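Local atomic coordinates of myosin-17 (Arabidopsis thaliana, PDB entry 7KFL), a protein that probably links a plant class XI actin-based motor to its cargo, the crystallised part being its globular cargo-binding tail domain. Residues V31-H42 and L129-L140. Sequence-based numbering, arbitrary orientation.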
loop_
_atom_site.group_PDB
_atom_site.type_symbol
_atom_site.label_atom_id
_atom_site.label_comp_id
_atom_site.label_asym_id
_atom_site.label_seq_id
_atom_site.Cartn_x
_atom_site.Cartn_y
_atom_site.Cartn_z
ATOM N N VAL A 31 -1.149 -10.432 -20.797
ATOM C CA VAL A 31 -0.876 -11.395 -21.904
ATOM C C VAL A 31 0.238 -12.362 -21.481
ATOM O O VAL A 31 0.051 -13.577 -21.684
ATOM C CB VAL A 31 -0.544 -10.670 -23.222
ATOM C CG1 VAL A 31 0.012 -11.624 -24.268
ATOM C CG2 VAL A 31 -1.758 -9.933 -23.764
ATOM N N ALA A 32 1.344 -11.854 -20.923
ATOM C CA ALA A 32 2.555 -12.648 -20.590
ATOM C C ALA A 32 2.189 -13.796 -19.639
ATOM O O ALA A 32 2.669 -14.923 -19.868
ATOM C CB ALA A 32 3.633 -11.763 -20.009
ATOM N N ALA A 33 1.362 -13.529 -18.626
ATOM C CA ALA A 33 0.862 -14.532 -17.657
ATOM C C ALA A 33 0.111 -15.645 -18.398
ATOM O O ALA A 33 0.313 -16.822 -18.053
ATOM C CB ALA A 33 -0.016 -13.866 -16.628
ATOM N N CYS A 34 -0.723 -15.284 -19.380
ATOM C CA CYS A 34 -1.537 -16.225 -20.196
ATOM C C CYS A 34 -0.626 -17.032 -21.130
ATOM O O CYS A 34 -0.836 -18.254 -21.246
ATOM C CB CYS A 34 -2.600 -15.487 -21.002
ATOM S SG CYS A 34 -3.906 -14.763 -19.975
ATOM N N VAL A 35 0.347 -16.374 -21.765
ATOM C CA VAL A 35 1.352 -17.012 -22.667
ATOM C C VAL A 35 2.186 -18.008 -21.852
ATOM O O VAL A 35 2.353 -19.151 -22.321
ATOM C CB VAL A 35 2.237 -15.957 -23.360
ATOM C CG1 VAL A 35 3.472 -16.569 -24.008
ATOM C CG2 VAL A 35 1.445 -15.155 -24.380
ATOM N N ILE A 36 2.693 -17.584 -20.688
ATOM C CA ILE A 36 3.509 -18.431 -19.764
ATOM C C ILE A 36 2.696 -19.681 -19.408
ATOM O O ILE A 36 3.195 -20.792 -19.662
ATOM C CB ILE A 36 3.945 -17.643 -18.508
ATOM C CG1 ILE A 36 5.060 -16.645 -18.827
ATOM C CG2 ILE A 36 4.356 -18.587 -17.386
ATOM C CD1 ILE A 36 5.240 -15.568 -17.783
ATOM N N TYR A 37 1.491 -19.492 -18.860
ATOM C CA TYR A 37 0.603 -20.569 -18.343
ATOM C C TYR A 37 0.367 -21.633 -19.420
ATOM O O TYR A 37 0.477 -22.833 -19.105
ATOM C CB TYR A 37 -0.734 -19.995 -17.871
ATOM C CG TYR A 37 -1.692 -21.030 -17.337
ATOM C CD1 TYR A 37 -1.385 -21.762 -16.203
ATOM C CD2 TYR A 37 -2.900 -21.287 -17.966
ATOM C CE1 TYR A 37 -2.251 -22.720 -15.704
ATOM C CE2 TYR A 37 -3.780 -22.240 -17.479
ATOM C CZ TYR A 37 -3.454 -22.960 -16.343
ATOM O OH TYR A 37 -4.311 -23.900 -15.853
ATOM N N LYS A 38 0.055 -21.205 -20.647
ATOM C CA LYS A 38 -0.352 -22.094 -21.771
ATOM C C LYS A 38 0.834 -22.950 -22.231
ATOM O O LYS A 38 0.629 -24.163 -22.433
ATOM C CB LYS A 38 -0.932 -21.265 -22.918
ATOM C CG LYS A 38 -2.323 -20.720 -22.641
ATOM C CD LYS A 38 -2.998 -20.136 -23.852
ATOM C CE LYS A 38 -4.460 -19.841 -23.602
ATOM N NZ LYS A 38 -5.004 -18.933 -24.636
ATOM N N CYS A 39 2.017 -22.350 -22.393
ATOM C CA CYS A 39 3.287 -23.061 -22.708
ATOM C C CYS A 39 3.520 -24.183 -21.689
ATOM O O CYS A 39 3.748 -25.333 -22.117
ATOM C CB CYS A 39 4.478 -22.110 -22.703
ATOM S SG CYS A 39 4.455 -20.928 -24.074
ATOM N N LEU A 40 3.452 -23.856 -20.396
ATOM C CA LEU A 40 3.684 -24.808 -19.277
ATOM C C LEU A 40 2.619 -25.910 -19.319
ATOM O O LEU A 40 2.956 -27.069 -18.993
ATOM C CB LEU A 40 3.648 -24.052 -17.943
ATOM C CG LEU A 40 4.716 -22.972 -17.745
ATOM C CD1 LEU A 40 4.596 -22.354 -16.362
ATOM C CD2 LEU A 40 6.120 -23.520 -17.960
ATOM N N LEU A 41 1.390 -25.558 -19.706
ATOM C CA LEU A 41 0.248 -26.505 -19.834
ATOM C C LEU A 41 0.465 -27.384 -21.074
ATOM O O LEU A 41 0.236 -28.608 -20.978
ATOM C CB LEU A 41 -1.058 -25.707 -19.922
ATOM C CG LEU A 41 -2.307 -26.413 -19.394
ATOM C CD1 LEU A 41 -2.210 -26.656 -17.893
ATOM C CD2 LEU A 41 -3.554 -25.605 -19.717
ATOM N N HIS A 42 0.915 -26.778 -22.178
ATOM C CA HIS A 42 1.235 -27.448 -23.470
ATOM C C HIS A 42 2.362 -28.467 -23.257
ATOM O O HIS A 42 2.165 -29.646 -23.617
ATOM C CB HIS A 42 1.587 -26.397 -24.536
ATOM C CG HIS A 42 1.829 -26.958 -25.898
ATOM N ND1 HIS A 42 0.824 -27.541 -26.649
ATOM C CD2 HIS A 42 2.948 -27.015 -26.655
ATOM C CE1 HIS A 42 1.317 -27.943 -27.803
ATOM N NE2 HIS A 42 2.619 -27.630 -27.832
ATOM N N LEU A 129 6.980 -22.214 -30.889
ATOM C CA LEU A 129 6.052 -21.447 -30.007
ATOM C C LEU A 129 4.828 -20.957 -30.802
ATOM O O LEU A 129 4.109 -20.084 -30.279
ATOM C CB LEU A 129 6.817 -20.271 -29.386
ATOM C CG LEU A 129 6.543 -20.006 -27.904
ATOM C CD1 LEU A 129 7.841 -19.811 -27.141
ATOM C CD2 LEU A 129 5.635 -18.802 -27.710
ATOM N N SER A 130 4.576 -21.526 -31.988
ATOM C CA SER A 130 3.527 -21.088 -32.950
ATOM C C SER A 130 2.293 -21.998 -32.841
ATOM O O SER A 130 1.521 -22.070 -33.817
ATOM C CB SER A 130 4.076 -21.052 -34.358
ATOM O OG SER A 130 5.082 -20.057 -34.484
ATOM N N PHE A 131 2.115 -22.649 -31.688
ATOM C CA PHE A 131 0.924 -23.467 -31.325
ATOM C C PHE A 131 -0.149 -22.565 -30.699
ATOM O O PHE A 131 -1.312 -23.004 -30.593
ATOM C CB PHE A 131 1.316 -24.594 -30.364
ATOM C CG PHE A 131 1.777 -24.128 -29.006
ATOM C CD1 PHE A 131 3.100 -23.775 -28.787
ATOM C CD2 PHE A 131 0.886 -24.034 -27.947
ATOM C CE1 PHE A 131 3.521 -23.336 -27.541
ATOM C CE2 PHE A 131 1.309 -23.597 -26.700
ATOM C CZ PHE A 131 2.626 -23.250 -26.501
ATOM N N LEU A 132 0.234 -21.344 -30.301
ATOM C CA LEU A 132 -0.643 -20.347 -29.625
ATOM C C LEU A 132 -1.485 -19.575 -30.655
ATOM O O LEU A 132 -2.291 -18.723 -30.229
ATOM C CB LEU A 132 0.234 -19.395 -28.803
ATOM C CG LEU A 132 0.766 -19.963 -27.487
ATOM C CD1 LEU A 132 2.006 -19.212 -27.027
ATOM C CD2 LEU A 132 -0.307 -19.931 -26.410
ATOM N N ASN A 133 -1.326 -19.873 -31.951
ATOM C CA ASN A 133 -2.023 -19.179 -33.068
ATOM C C ASN A 133 -3.381 -19.841 -33.340
ATOM O O ASN A 133 -4.080 -19.369 -34.258
ATOM C CB ASN A 133 -1.176 -19.163 -34.346
ATOM C CG ASN A 133 0.275 -18.808 -34.103
ATOM O OD1 ASN A 133 0.632 -18.316 -33.034
ATOM N ND2 ASN A 133 1.123 -19.057 -35.088
ATOM N N ARG A 134 -3.742 -20.887 -32.582
ATOM C CA ARG A 134 -4.996 -21.668 -32.772
ATOM C C ARG A 134 -6.168 -20.944 -32.091
ATOM O O ARG A 134 -7.319 -21.175 -32.515
ATOM C CB ARG A 134 -4.810 -23.112 -32.282
ATOM C CG ARG A 134 -5.011 -23.344 -30.788
ATOM C CD ARG A 134 -6.306 -24.072 -30.449
ATOM N NE ARG A 134 -6.200 -24.858 -29.223
ATOM C CZ ARG A 134 -7.195 -25.545 -28.660
ATOM N NH1 ARG A 134 -8.402 -25.551 -29.201
ATOM N NH2 ARG A 134 -6.975 -26.226 -27.548
ATOM N N GLN A 135 -5.895 -20.101 -31.087
ATOM C CA GLN A 135 -6.931 -19.319 -30.355
ATOM C C GLN A 135 -6.323 -18.022 -29.801
ATOM O O GLN A 135 -5.093 -17.843 -29.914
ATOM C CB GLN A 135 -7.552 -20.170 -29.243
ATOM C CG GLN A 135 -6.587 -20.543 -28.122
ATOM C CD GLN A 135 -7.176 -21.529 -27.140
ATOM O OE1 GLN A 135 -6.538 -22.509 -26.763
ATOM N NE2 GLN A 135 -8.404 -21.278 -26.711
ATOM N N GLY A 136 -7.175 -17.156 -29.239
ATOM C CA GLY A 136 -6.785 -15.896 -28.575
ATOM C C GLY A 136 -5.961 -16.168 -27.329
ATOM O O GLY A 136 -6.316 -17.101 -26.583
ATOM N N LEU A 137 -4.909 -15.373 -27.109
ATOM C CA LEU A 137 -3.875 -15.589 -26.059
ATOM C C LEU A 137 -4.521 -15.602 -24.668
ATOM O O LEU A 137 -4.129 -16.459 -23.855
ATOM C CB LEU A 137 -2.809 -14.492 -26.165
ATOM C CG LEU A 137 -1.692 -14.733 -27.181
ATOM C CD1 LEU A 137 -2.203 -15.415 -28.442
ATOM C CD2 LEU A 137 -0.998 -13.427 -27.537
ATOM N N THR A 138 -5.476 -14.704 -24.412
ATOM C CA THR A 138 -6.108 -14.499 -23.080
ATOM C C THR A 138 -7.370 -15.363 -22.941
ATOM O O THR A 138 -7.885 -15.453 -21.808
ATOM C CB THR A 138 -6.383 -13.011 -22.838
ATOM O OG1 THR A 138 -7.202 -12.530 -23.904
ATOM C CG2 THR A 138 -5.108 -12.201 -22.747
ATOM N N LYS A 139 -7.847 -15.968 -24.034
ATOM C CA LYS A 139 -8.928 -16.993 -24.018
ATOM C C LYS A 139 -8.294 -18.355 -23.719
ATOM O O LYS A 139 -7.588 -18.873 -24.604
ATOM C CB LYS A 139 -9.681 -17.028 -25.354
ATOM C CG LYS A 139 -10.681 -18.169 -25.515
ATOM C CD LYS A 139 -11.635 -18.327 -24.344
ATOM C CE LYS A 139 -12.685 -19.394 -24.569
ATOM N NZ LYS A 139 -13.279 -19.851 -23.289
ATOM N N LEU A 140 -8.551 -18.914 -22.531
ATOM C CA LEU A 140 -7.897 -20.161 -22.047
ATOM C C LEU A 140 -8.958 -21.237 -21.782
ATOM O O LEU A 140 -10.018 -20.904 -21.210
ATOM C CB LEU A 140 -7.048 -19.873 -20.800
ATOM C CG LEU A 140 -7.373 -18.604 -20.007
ATOM C CD1 LEU A 140 -8.531 -18.836 -19.048
ATOM C CD2 LEU A 140 -6.148 -18.117 -19.249
#
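K38 reaches out from helix 31-43 of the globular tail into the irregular segment 129-140, part of the loop between strands 92-93 and 146-147, and illustrates how one lysine can fasten a loop without regular structure to a helix through backbone carbonyls. Its NZ donates to L137 O (2.7 Å) and to K139 O (2.6 Å), approaching each from above the carbonyl plane rather than along a lone pair. The side chain, extended beyond CG, delivers the ammonium there while its CD lies against L132 CD2 (3.7 Å) and its CE against L140 CB. A methionine here would probably leave the L137 and K139 carbonyls without this shared donor. One turn on, the H42 and F131 rings stack face to face, centroids 3.8 Å apart and planes at 9°; with chi1 at -176°, the H42 side chain trails away from its backbone N, which carries the imidazole over the phenyl face. L132 CG covers the opposite phenyl face, and C39 SG meets the ring edge. Toward the start of the helix, V31 and V35 pack on L137, and C34 SG on T138 and L140. L15 of helix 4-20 also touches V35 and C39, and T138 OG1 bonds weakly to N26. C34 CB lies 3.4 Å from L137 O, the oxygen that also accepts from K38 NZ.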